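Local coordinates for uncharacterized conserved protein (Ruegeria pomeroyi DSS-3, PDB 3IUS) that is of unknown function but probably binds NAD or a related dinucleotide, as an atypical member of the short-chain dehydrogenase/reductase superfamily, at residues H13-R18 / A152-P157; G160-L165 / V275-L280; G168-I173 / P229-V234. One frame throughout, in Å; residues are numbered along the deposited sequence.

Contact 1: residues H13-R18 / A152-P157; sequences HGYTAR and AGIYGP
Ile154 is the first residue of 152-157 to meet the start of helix 15-24, and it does so with both branches. Its CD1 comes against the hydroxyl OG1 of Thr16 at 3.4 Å, the two side chains lying across one another. The other branch, CG2, lies anti to the backbone N of Ile154 and reaches the edge of the Tyr15 ring, 4.0 Å from CE2. Tyr155, next in the strand, points its side chain away from helix 15-24. Gly156 then passes the hydroxyl end of the ring, near its plane, its C atom 3.0 Å from Tyr15 OH; a side chain at this position would run into that oxygen, and with this backbone a CB would also press against the carbonyl O of Tyr155. At Pro157 the polar bond forms: Tyr15 OH donates to Pro157 O over 2.6 Å, approaching from above the carbonyl plane, 39° out of it, while the acceptor lies in the plane of the ring. With CG anti to the backbone N (chi1 -174°), Tyr15 carries its ring across toward the end of the strand. A phenylalanine here would keep the apolar edge against Ile154 but would probably leave Pro157 O without this donor. Gly14 and Ala17 fit the glycine-rich turn of a Rossmann fold, which in relatives faces the dinucleotide; the contact thus joins that turn to the end of strand 146-155. Helix 185-197 packs beside both segments, Val185 against Tyr15 and Pro157, Ile188 against Thr16 and Ile154, while Tyr155 turns to helix 273-282.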
ATOM      1  N   HIS A  13       4.666   5.835   9.749  1.00 19.86           N
ATOM      2  CA  HIS A  13       3.234   5.841  10.021  1.00 19.76           C
ATOM      3  C   HIS A  13       2.532   6.907   9.186  1.00 21.13           C
ATOM      4  O   HIS A  13       2.296   8.018   9.660  1.00 22.22           O
ATOM      5  CB  HIS A  13       3.007   6.127  11.500  1.00 18.57           C
ATOM      6  CG  HIS A  13       1.619   5.826  11.974  1.00 24.00           C
ATOM      7  ND1 HIS A  13       1.204   4.551  12.298  1.00 23.29           N
ATOM      8  CD2 HIS A  13       0.559   6.637  12.205  1.00 21.75           C
ATOM      9  CE1 HIS A  13      -0.055   4.589  12.696  1.00 23.20           C
ATOM     10  NE2 HIS A  13      -0.470   5.842  12.650  1.00 18.88           N
ATOM     11  N   GLY A  14       2.194   6.561   7.948  1.00 18.01           N
ATOM     12  CA  GLY A  14       1.602   7.516   7.028  1.00 26.24           C
ATOM     13  C   GLY A  14       0.141   7.249   6.718  1.00 24.27           C
ATOM     14  O   GLY A  14      -0.604   6.752   7.558  1.00 18.30           O
ATOM     15  N   TYR A  15      -0.257   7.579   5.495  1.00 25.91           N
ATOM     16  CA  TYR A  15      -1.649   7.500   5.067  1.00 26.61           C
ATOM     17  C   TYR A  15      -2.327   6.180   5.438  1.00 24.46           C
ATOM     18  O   TYR A  15      -3.369   6.176   6.094  1.00 21.58           O
ATOM     19  CB  TYR A  15      -1.747   7.758   3.559  1.00 26.81           C
ATOM     20  CG  TYR A  15      -3.167   7.828   3.044  1.00 23.09           C
ATOM     21  CD1 TYR A  15      -3.946   8.963   3.246  1.00 27.27           C
ATOM     22  CD2 TYR A  15      -3.725   6.763   2.356  1.00 20.10           C
ATOM     23  CE1 TYR A  15      -5.251   9.024   2.781  1.00 30.81           C
ATOM     24  CE2 TYR A  15      -5.023   6.813   1.888  1.00 23.56           C
ATOM     25  CZ  TYR A  15      -5.781   7.944   2.099  1.00 25.73           C
ATOM     26  OH  TYR A  15      -7.073   7.985   1.631  1.00 21.53           O
ATOM     27  N   THR A  16      -1.724   5.070   5.024  1.00 16.93           N
ATOM     28  CA  THR A  16      -2.291   3.745   5.254  1.00 20.26           C
ATOM     29  C   THR A  16      -2.290   3.348   6.728  1.00 18.44           C
ATOM     30  O   THR A  16      -3.319   2.947   7.267  1.00 17.36           O
ATOM     31  CB  THR A  16      -1.548   2.672   4.431  1.00 21.29           C
ATOM     32  OG1 THR A  16      -1.786   2.900   3.037  1.00 23.92           O
ATOM     33  CG2 THR A  16      -2.018   1.271   4.798  1.00 18.15           C
ATOM     34  N   ALA A  17      -1.135   3.452   7.374  1.00 17.22           N
ATOM     35  CA  ALA A  17      -0.999   3.040   8.770  1.00 17.06           C
ATOM     36  C   ALA A  17      -1.913   3.836   9.711  1.00 18.88           C
ATOM     37  O   ALA A  17      -2.356   3.324  10.734  1.00 17.37           O
ATOM     38  CB  ALA A  17       0.460   3.150   9.213  1.00 17.28           C
ATOM     39  N   ARG A  18      -2.198   5.087   9.356  1.00 17.50           N
ATOM     40  CA  ARG A  18      -3.076   5.929  10.168  1.00 17.74           C
ATOM     41  C   ARG A  18      -4.525   5.451  10.167  1.00 17.51           C
ATOM     42  O   ARG A  18      -5.216   5.558  11.182  1.00 17.63           O
ATOM     43  CB  ARG A  18      -2.982   7.394   9.731  1.00 18.04           C
ATOM     44  CG  ARG A  18      -1.670   8.032  10.144  1.00 18.37           C
ATOM     45  CD  ARG A  18      -1.440   9.362   9.464  1.00 20.49           C
ATOM     46  NE  ARG A  18      -0.021   9.702   9.494  1.00 21.74           N
ATOM     47  CZ  ARG A  18       0.489  10.843   9.049  1.00 27.51           C
ATOM     48  NH1 ARG A  18      -0.309  11.771   8.536  1.00 27.94           N
ATOM     49  NH2 ARG A  18       1.799  11.053   9.119  1.00 25.77           N
ATOM     50  N   ALA A 152      -1.646  -2.602  -4.114  1.00 16.10           N
ATOM     51  CA  ALA A 152      -1.921  -1.959  -5.386  1.00 14.47           C
ATOM     52  C   ALA A 152      -1.901  -0.445  -5.179  1.00 14.64           C
ATOM     53  O   ALA A 152      -1.532   0.042  -4.106  1.00 14.85           O
ATOM     54  CB  ALA A 152      -3.265  -2.428  -5.933  1.00 15.62           C
ATOM     55  N   GLY A 153      -2.277   0.303  -6.210  1.00 15.34           N
ATOM     56  CA  GLY A 153      -2.363   1.751  -6.106  1.00 14.98           C
ATOM     57  C   GLY A 153      -3.414   2.172  -5.093  1.00 17.43           C
ATOM     58  O   GLY A 153      -4.588   1.812  -5.211  1.00 17.63           O
ATOM     59  N   ILE A 154      -2.993   2.937  -4.094  1.00 15.38           N
ATOM     60  CA  ILE A 154      -3.866   3.285  -2.977  1.00 15.52           C
ATOM     61  C   ILE A 154      -4.758   4.495  -3.256  1.00 17.48           C
ATOM     62  O   ILE A 154      -4.302   5.507  -3.797  1.00 17.30           O
ATOM     63  CB  ILE A 154      -3.045   3.548  -1.700  1.00 18.31           C
ATOM     64  CG1 ILE A 154      -2.146   2.345  -1.388  1.00 17.15           C
ATOM     65  CG2 ILE A 154      -3.966   3.852  -0.525  1.00 16.23           C
ATOM     66  CD1 ILE A 154      -1.127   2.614  -0.310  1.00 22.45           C
ATOM     67  N   TYR A 155      -6.030   4.382  -2.887  1.00 15.70           N
ATOM     68  CA  TYR A 155      -6.936   5.526  -2.914  1.00 15.93           C
ATOM     69  C   TYR A 155      -7.872   5.506  -1.713  1.00 17.31           C
ATOM     70  O   TYR A 155      -7.977   4.501  -1.002  1.00 19.24           O
ATOM     71  CB  TYR A 155      -7.708   5.612  -4.239  1.00 16.95           C
ATOM     72  CG  TYR A 155      -8.912   4.687  -4.369  1.00 17.84           C
ATOM     73  CD1 TYR A 155     -10.206   5.199  -4.383  1.00 20.23           C
ATOM     74  CD2 TYR A 155      -8.755   3.306  -4.500  1.00 15.76           C
ATOM     75  CE1 TYR A 155     -11.310   4.365  -4.517  1.00 17.87           C
ATOM     76  CE2 TYR A 155      -9.858   2.462  -4.634  1.00 15.89           C
ATOM     77  CZ  TYR A 155     -11.132   2.998  -4.634  1.00 17.99           C
ATOM     78  OH  TYR A 155     -12.231   2.174  -4.776  1.00 18.00           O
ATOM     79  N   GLY A 156      -8.537   6.627  -1.477  1.00 16.26           N
ATOM     80  CA  GLY A 156      -9.363   6.776  -0.294  1.00 19.08           C
ATOM     81  C   GLY A 156      -9.637   8.229   0.039  1.00 21.22           C
ATOM     82  O   GLY A 156      -9.354   9.123  -0.762  1.00 21.21           O
ATOM     83  N   PRO A 157     -10.196   8.480   1.230  1.00 24.50           N
ATOM     84  CA  PRO A 157     -10.503   9.854   1.638  1.00 26.22           C
ATOM     85  C   PRO A 157      -9.239  10.700   1.592  1.00 29.52           C
ATOM     86  O   PRO A 157      -8.205  10.265   2.094  1.00 31.04           O
ATOM     87  CB  PRO A 157     -10.974   9.693   3.086  1.00 25.04           C
ATOM     88  CG  PRO A 157     -11.428   8.278   3.191  1.00 26.38           C
ATOM     89  CD  PRO A 157     -10.527   7.499   2.278  1.00 23.30           C
TER

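Contact 2: residues G160-L165 / V275-L280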
ATOM      1  N   GLY A 160      -8.349  11.043  -3.446  1.00 22.77           N
ATOM      2  CA  GLY A 160      -9.298  10.687  -4.482  1.00 25.90           C
ATOM      3  C   GLY A 160      -9.207  11.638  -5.656  1.00 34.26           C
ATOM      4  O   GLY A 160      -8.447  12.604  -5.616  1.00 33.96           O
ATOM      5  N   PRO A 161     -10.000  11.380  -6.705  1.00 35.61           N
ATOM      6  CA  PRO A 161      -9.894  12.116  -7.965  1.00 34.67           C
ATOM      7  C   PRO A 161     -10.747  13.381  -8.027  1.00 36.64           C
ATOM      8  O   PRO A 161     -10.598  14.154  -8.973  1.00 40.99           O
ATOM      9  CB  PRO A 161     -10.400  11.090  -8.970  1.00 35.15           C
ATOM     10  CG  PRO A 161     -11.513  10.415  -8.227  1.00 33.63           C
ATOM     11  CD  PRO A 161     -11.088  10.387  -6.761  1.00 32.14           C
ATOM     12  N   PHE A 162     -11.611  13.599  -7.040  1.00 34.92           N
ATOM     13  CA  PHE A 162     -12.531  14.734  -7.080  1.00 32.58           C
ATOM     14  C   PHE A 162     -11.859  16.061  -6.735  1.00 43.80           C
ATOM     15  O   PHE A 162     -12.339  17.126  -7.121  1.00 46.37           O
ATOM     16  CB  PHE A 162     -13.754  14.472  -6.198  1.00 26.87           C
ATOM     17  CG  PHE A 162     -14.480  13.208  -6.556  1.00 23.83           C
ATOM     18  CD1 PHE A 162     -15.312  13.160  -7.658  1.00 20.82           C
ATOM     19  CD2 PHE A 162     -14.302  12.054  -5.810  1.00 21.58           C
ATOM     20  CE1 PHE A 162     -15.966  12.000  -7.999  1.00 18.85           C
ATOM     21  CE2 PHE A 162     -14.957  10.891  -6.145  1.00 16.99           C
ATOM     22  CZ  PHE A 162     -15.787  10.856  -7.240  1.00 19.82           C
ATOM     23  N   SER A 163     -10.744  15.990  -6.015  1.00 50.07           N
ATOM     24  CA  SER A 163      -9.918  17.167  -5.765  1.00 52.52           C
ATOM     25  C   SER A 163      -9.211  17.571  -7.055  1.00 49.75           C
ATOM     26  O   SER A 163      -8.900  18.740  -7.275  1.00 54.77           O
ATOM     27  CB  SER A 163      -8.873  16.854  -4.697  1.00 50.55           C
ATOM     28  OG  SER A 163      -7.940  15.899  -5.176  1.00 45.80           O
ATOM     29  N   LYS A 164      -8.981  16.579  -7.905  1.00 45.41           N
ATOM     30  CA  LYS A 164      -8.194  16.722  -9.122  1.00 45.41           C
ATOM     31  C   LYS A 164      -8.969  17.402 -10.257  1.00 45.74           C
ATOM     32  O   LYS A 164      -8.402  17.736 -11.300  1.00 46.82           O
ATOM     33  CB  LYS A 164      -7.716  15.328  -9.540  1.00 49.54           C
ATOM     34  CG  LYS A 164      -6.960  15.216 -10.847  1.00 52.18           C
ATOM     35  CD  LYS A 164      -6.304  13.843 -10.918  1.00 55.46           C
ATOM     36  CE  LYS A 164      -6.224  13.304 -12.340  1.00 56.90           C
ATOM     37  NZ  LYS A 164      -5.807  11.866 -12.352  1.00 55.32           N
ATOM     38  N   LEU A 165     -10.262  17.623 -10.044  1.00 40.56           N
ATOM     39  CA  LEU A 165     -11.140  18.121 -11.097  1.00 38.67           C
ATOM     40  C   LEU A 165     -11.297  19.634 -11.072  1.00 38.99           C
ATOM     41  O   LEU A 165     -10.950  20.291 -10.091  1.00 47.07           O
ATOM     42  CB  LEU A 165     -12.522  17.480 -10.967  1.00 37.20           C
ATOM     43  CG  LEU A 165     -12.592  15.957 -11.022  1.00 37.46           C
ATOM     44  CD1 LEU A 165     -13.864  15.470 -10.348  1.00 37.14           C
ATOM     45  CD2 LEU A 165     -12.514  15.475 -12.465  1.00 36.95           C
ATOM     46  N   VAL A 275     -17.738   1.611  -7.113  1.00 14.72           N
ATOM     47  CA  VAL A 275     -18.378   1.711  -5.803  1.00 14.77           C
ATOM     48  C   VAL A 275     -17.518   2.524  -4.839  1.00 14.97           C
ATOM     49  O   VAL A 275     -18.041   3.261  -3.997  1.00 15.16           O
ATOM     50  CB  VAL A 275     -18.724   0.328  -5.200  1.00 23.33           C
ATOM     51  CG1 VAL A 275     -19.934  -0.268  -5.913  1.00 28.74           C
ATOM     52  CG2 VAL A 275     -17.547  -0.596  -5.294  1.00 25.53           C
ATOM     53  N   GLY A 276     -16.201   2.397  -4.974  1.00 14.94           N
ATOM     54  CA  GLY A 276     -15.281   3.194  -4.181  1.00 15.15           C
ATOM     55  C   GLY A 276     -15.431   4.683  -4.472  1.00 16.90           C
ATOM     56  O   GLY A 276     -15.491   5.509  -3.558  1.00 16.75           O
ATOM     57  N   LEU A 277     -15.489   5.026  -5.750  1.00 16.40           N
ATOM     58  CA  LEU A 277     -15.617   6.426  -6.155  1.00 15.83           C
ATOM     59  C   LEU A 277     -16.949   7.061  -5.760  1.00 18.09           C
ATOM     60  O   LEU A 277     -16.999   8.236  -5.383  1.00 17.95           O
ATOM     61  CB  LEU A 277     -15.382   6.592  -7.662  1.00 20.68           C
ATOM     62  CG  LEU A 277     -14.003   7.108  -8.084  1.00 23.76           C
ATOM     63  CD1 LEU A 277     -12.926   6.269  -7.462  1.00 16.53           C
ATOM     64  CD2 LEU A 277     -13.837   7.151  -9.604  1.00 17.39           C
ATOM     65  N   GLU A 278     -18.029   6.298  -5.869  1.00 15.82           N
ATOM     66  CA  GLU A 278     -19.339   6.805  -5.489  1.00 15.96           C
ATOM     67  C   GLU A 278     -19.374   7.139  -3.999  1.00 16.08           C
ATOM     68  O   GLU A 278     -19.920   8.164  -3.601  1.00 16.59           O
ATOM     69  CB  GLU A 278     -20.432   5.805  -5.863  1.00 15.72           C
ATOM     70  CG  GLU A 278     -20.443   5.468  -7.345  1.00 44.89           C
ATOM     71  CD  GLU A 278     -21.531   4.485  -7.726  1.00 48.04           C
ATOM     72  OE1 GLU A 278     -22.702   4.911  -7.835  1.00 54.56           O
ATOM     73  OE2 GLU A 278     -21.211   3.294  -7.932  1.00 39.68           O
ATOM     74  N   ALA A 279     -18.782   6.267  -3.182  1.00 15.89           N
ATOM     75  CA  ALA A 279     -18.692   6.501  -1.744  1.00 19.60           C
ATOM     76  C   ALA A 279     -17.781   7.676  -1.393  1.00 17.74           C
ATOM     77  O   ALA A 279     -18.092   8.464  -0.502  1.00 16.56           O
ATOM     78  CB  ALA A 279     -18.213   5.238  -1.030  1.00 15.73           C
ATOM     79  N   LEU A 280     -16.648   7.778  -2.083  1.00 18.69           N
ATOM     80  CA  LEU A 280     -15.697   8.860  -1.848  0.50 19.65           C
ATOM     81  C   LEU A 280     -16.313  10.221  -2.133  1.00 16.97           C
ATOM     82  O   LEU A 280     -16.114  11.173  -1.379  1.00 17.27           O
ATOM     83  CB  LEU A 280     -14.439   8.676  -2.700  0.50 20.45           C
ATOM     84  CG  LEU A 280     -13.221   8.107  -1.969  0.50 24.35           C
ATOM     85  CD1 LEU A 280     -13.546   6.746  -1.396  0.50 27.75           C
ATOM     86  CD2 LEU A 280     -12.006   8.037  -2.887  0.50 22.12           C
TER
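Gly160 and Leu280 bring the two backbones nearest, 7.2 Å between their CA atoms, where a loop with helical backbone angles at 161-164 but without regular helical bonds meets helix 273-282. The loop offers three successive residues to one side of that helix. At Gly160 the backbone itself is the surface: its CA rests 4.1 Å from CD2 of Leu280 in the conformer given, and a CB on Gly160 would clash with CD of Pro161. Pro161 follows with its ring, CG meeting CG of Leu277 at 4.1 Å as the two side chains cross at a slant. Phe162 reaches between the two leucines. Its CG stands anti to the carbonyl carbon (chi1 -56°), which sends the ring toward the helix. CZ touches the backbone carbonyl O of Leu277 at 3.4 Å, and CE2 lies 4.1 Å from CB of Leu280. Both approaches are near the plane of the ring, so its rim rather than a face meets the helix, while CG of the preceding Pro161 lies over one face near its border, 4.0 Å above the plane. The joint is therefore built by van der Waals packing, with the aromatic rim set beside a carbonyl oxygen. Within the loop, a weak hydrogen bond from Ser163 OG to Gly160 O spans the turn. Helix 215-226 also packs on the loop, through Ala222 against Pro161 and Gln226 against Phe162. The same leucines also reach the main sheet, Leu277 packing on Arg182 and Leu280 on His184 of strand 182-184, and both meet Tyr155 of strand 146-155.

Contact 3: residues G168-I173 / P229-V234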
ATOM      1  N   GLY A 168      -8.453  22.267 -14.664  1.00 47.42           N
ATOM      2  CA  GLY A 168      -7.756  22.064 -15.921  1.00 43.05           C
ATOM      3  C   GLY A 168      -6.480  21.269 -15.752  1.00 41.65           C
ATOM      4  O   GLY A 168      -6.242  20.677 -14.698  1.00 34.76           O
ATOM      5  N   GLY A 169      -5.656  21.252 -16.796  1.00 44.86           N
ATOM      6  CA  GLY A 169      -4.395  20.533 -16.758  1.00 45.31           C
ATOM      7  C   GLY A 169      -4.549  19.066 -16.405  1.00 46.42           C
ATOM      8  O   GLY A 169      -3.662  18.467 -15.791  1.00 42.36           O
ATOM      9  N   ILE A 170      -5.686  18.488 -16.785  1.00 48.49           N
ATOM     10  CA  ILE A 170      -5.926  17.058 -16.607  1.00 49.06           C
ATOM     11  C   ILE A 170      -6.137  16.388 -17.959  1.00 47.78           C
ATOM     12  O   ILE A 170      -6.865  16.897 -18.812  1.00 50.04           O
ATOM     13  CB  ILE A 170      -7.151  16.781 -15.712  1.00 48.99           C
ATOM     14  CG1 ILE A 170      -8.260  17.795 -16.001  1.00 50.72           C
ATOM     15  CG2 ILE A 170      -6.759  16.820 -14.245  1.00 50.10           C
ATOM     16  CD1 ILE A 170      -9.551  17.525 -15.254  1.00 48.96           C
ATOM     17  N   ARG A 171      -5.496  15.244 -18.150  1.00 42.07           N
ATOM     18  CA  ARG A 171      -5.581  14.537 -19.418  1.00 39.16           C
ATOM     19  C   ARG A 171      -5.642  13.039 -19.178  1.00 36.55           C
ATOM     20  O   ARG A 171      -5.108  12.536 -18.191  1.00 33.00           O
ATOM     21  CB  ARG A 171      -4.386  14.899 -20.303  1.00 41.78           C
ATOM     22  CG  ARG A 171      -3.053  14.874 -19.571  1.00 43.13           C
ATOM     23  CD  ARG A 171      -2.174  16.057 -19.961  1.00 42.08           C
ATOM     24  NE  ARG A 171      -1.490  15.873 -21.240  1.00 42.86           N
ATOM     25  CZ  ARG A 171      -0.331  15.237 -21.384  1.00 42.42           C
ATOM     26  NH1 ARG A 171       0.273  14.703 -20.326  1.00 46.55           N
ATOM     27  NH2 ARG A 171       0.222  15.125 -22.586  1.00 32.25           N
ATOM     28  N   ARG A 172      -6.316  12.331 -20.075  1.00 33.04           N
ATOM     29  CA  ARG A 172      -6.393  10.880 -19.981  1.00 24.22           C
ATOM     30  C   ARG A 172      -5.368  10.258 -20.920  1.00 25.29           C
ATOM     31  O   ARG A 172      -5.464  10.401 -22.138  1.00 29.23           O
ATOM     32  CB  ARG A 172      -7.811  10.391 -20.298  1.00 18.85           C
ATOM     33  CG  ARG A 172      -8.845  10.771 -19.238  1.00 19.92           C
ATOM     34  CD  ARG A 172     -10.250  10.318 -19.611  1.00 20.89           C
ATOM     35  NE  ARG A 172     -10.703  10.949 -20.849  1.00 28.94           N
ATOM     36  CZ  ARG A 172     -11.081  10.278 -21.931  1.00 25.88           C
ATOM     37  NH1 ARG A 172     -11.086   8.950 -21.918  1.00 30.90           N
ATOM     38  NH2 ARG A 172     -11.473  10.935 -23.014  1.00 31.96           N
ATOM     39  N   ILE A 173      -4.374   9.582 -20.348  1.00 19.98           N
ATOM     40  CA  ILE A 173      -3.340   8.930 -21.141  1.00 19.32           C
ATOM     41  C   ILE A 173      -3.815   7.555 -21.591  1.00 19.15           C
ATOM     42  O   ILE A 173      -4.147   6.701 -20.761  1.00 21.17           O
ATOM     43  CB  ILE A 173      -2.033   8.754 -20.340  1.00 23.64           C
ATOM     44  CG1 ILE A 173      -1.591  10.081 -19.718  1.00 29.07           C
ATOM     45  CG2 ILE A 173      -0.944   8.158 -21.217  1.00 21.63           C
ATOM     46  CD1 ILE A 173      -1.325  11.176 -20.725  1.00 31.25           C
ATOM     47  N   PRO A 229     -17.382  17.661 -17.886  1.00 18.96           N
ATOM     48  CA  PRO A 229     -17.033  17.119 -19.203  1.00 24.72           C
ATOM     49  C   PRO A 229     -15.932  16.074 -19.115  1.00 28.53           C
ATOM     50  O   PRO A 229     -15.040  16.188 -18.277  1.00 19.93           O
ATOM     51  CB  PRO A 229     -16.515  18.346 -19.955  1.00 30.41           C
ATOM     52  CG  PRO A 229     -17.128  19.514 -19.250  1.00 28.81           C
ATOM     53  CD  PRO A 229     -17.156  19.112 -17.811  1.00 24.75           C
ATOM     54  N   LEU A 230     -16.000  15.073 -19.986  1.00 30.45           N
ATOM     55  CA  LEU A 230     -14.958  14.062 -20.088  1.00 29.74           C
ATOM     56  C   LEU A 230     -13.645  14.721 -20.503  1.00 30.38           C
ATOM     57  O   LEU A 230     -13.555  15.312 -21.582  1.00 24.81           O
ATOM     58  CB  LEU A 230     -15.370  13.001 -21.109  1.00 24.52           C
ATOM     59  CG  LEU A 230     -14.364  11.914 -21.481  1.00 28.23           C
ATOM     60  CD1 LEU A 230     -14.046  11.048 -20.270  1.00 23.14           C
ATOM     61  CD2 LEU A 230     -14.905  11.067 -22.624  1.00 26.16           C
ATOM     62  N   PRO A 231     -12.623  14.642 -19.638  1.00 27.68           N
ATOM     63  CA  PRO A 231     -11.312  15.206 -19.969  1.00 26.88           C
ATOM     64  C   PRO A 231     -10.787  14.638 -21.285  1.00 25.97           C
ATOM     65  O   PRO A 231     -11.080  13.485 -21.612  1.00 25.93           O
ATOM     66  CB  PRO A 231     -10.429  14.746 -18.804  1.00 26.18           C
ATOM     67  CG  PRO A 231     -11.384  14.524 -17.681  1.00 22.52           C
ATOM     68  CD  PRO A 231     -12.639  14.011 -18.305  1.00 24.97           C
ATOM     69  N   PRO A 232     -10.020  15.441 -22.039  1.00 29.60           N
ATOM     70  CA  PRO A 232      -9.484  14.999 -23.333  1.00 28.37           C
ATOM     71  C   PRO A 232      -8.488  13.855 -23.179  1.00 28.83           C
ATOM     72  O   PRO A 232      -7.787  13.776 -22.168  1.00 25.45           O
ATOM     73  CB  PRO A 232      -8.766  16.241 -23.861  1.00 28.52           C
ATOM     74  CG  PRO A 232      -8.448  17.047 -22.654  1.00 29.30           C
ATOM     75  CD  PRO A 232      -9.530  16.776 -21.652  1.00 29.13           C
ATOM     76  N   ALA A 233      -8.428  12.984 -24.180  1.00 24.22           N
ATOM     77  CA  ALA A 233      -7.489  11.872 -24.165  1.00 25.58           C
ATOM     78  C   ALA A 233      -6.287  12.151 -25.066  1.00 27.03           C
ATOM     79  O   ALA A 233      -6.387  12.867 -26.065  1.00 29.47           O
ATOM     80  CB  ALA A 233      -8.183  10.582 -24.582  1.00 25.65           C
ATOM     81  N   VAL A 234      -5.143  11.598 -24.687  1.00 27.33           N
ATOM     82  CA  VAL A 234      -3.931  11.697 -25.488  0.50 26.56           C
ATOM     83  C   VAL A 234      -3.271  10.330 -25.563  1.00 26.45           C
ATOM     84  O   VAL A 234      -3.182   9.626 -24.550  1.00 19.82           O
ATOM     85  CB  VAL A 234      -2.942  12.715 -24.890  0.50 31.66           C
ATOM     86  CG1 VAL A 234      -2.833  12.532 -23.383  0.50 35.06           C
ATOM     87  CG2 VAL A 234      -1.578  12.589 -25.551  0.50 29.06           C
TER
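Arg172 grips the carbonyl of Pro231 side-on with two nitrogens, NE at 2.7 Å and NH2 at 2.9 Å from Pro231 O, and the oxygen lies in the guanidinium plane. A bend at chi3 (-62°) folds the chain back to that carbonyl. The backbone joins in parallel register: Arg172 N donates to Pro232 O at 2.9 Å, nearly straight at 175°, and Val234 N donates to Arg172 O at 2.8 Å. Around the guanidinium of Arg172, Leu230 CD1 lies over one face, 3.3 Å above the plane, and Ala233 CB over the opposite one, each shifted off the centre. The sheet's other side carries Ile173 and Val234, with their side chains running alongside. In the conformer given, Val234 CG1 also sits over a face of the Arg171 guanidinium, whose NH2 is hydrogen-bonded to the carbonyl O of Ala239. Farther back, Ile170 CD1 meets Pro231 CG at 4.3 Å. Prolines lack an N-H, so in 229-234 the run Pro231-Pro232 can only accept, and the Arg172 backbone and side chain supply the donors; the paired grip on one oxygen is likely to fix the guanidinium's rotation between its two apolar covers.

Overall arrangement
From the N terminus, the chain enters the Rossmann sheet and the glycine-rich turn before helix 15-24, and contact 1 closes a long loop by bringing the end of strand 146-155 back to it. The next residues open contact 2, whose loop closes only at helix 273-282 near the C terminus. Contact 3 lies wholly within that span, pairing strands 172-174 and 233-235 in a small sheet of their own. Contact 1 precedes both, yet Tyr155 and Gly156 pack against the helix of contact 2, and Lys164 touches Ile170 of contact 3. Packing thus runs stepwise from the dinucleotide-fold core to the outlying two-stranded sheet, although contacts 1 and 3 remain about 15 Å apart at their nearest atoms.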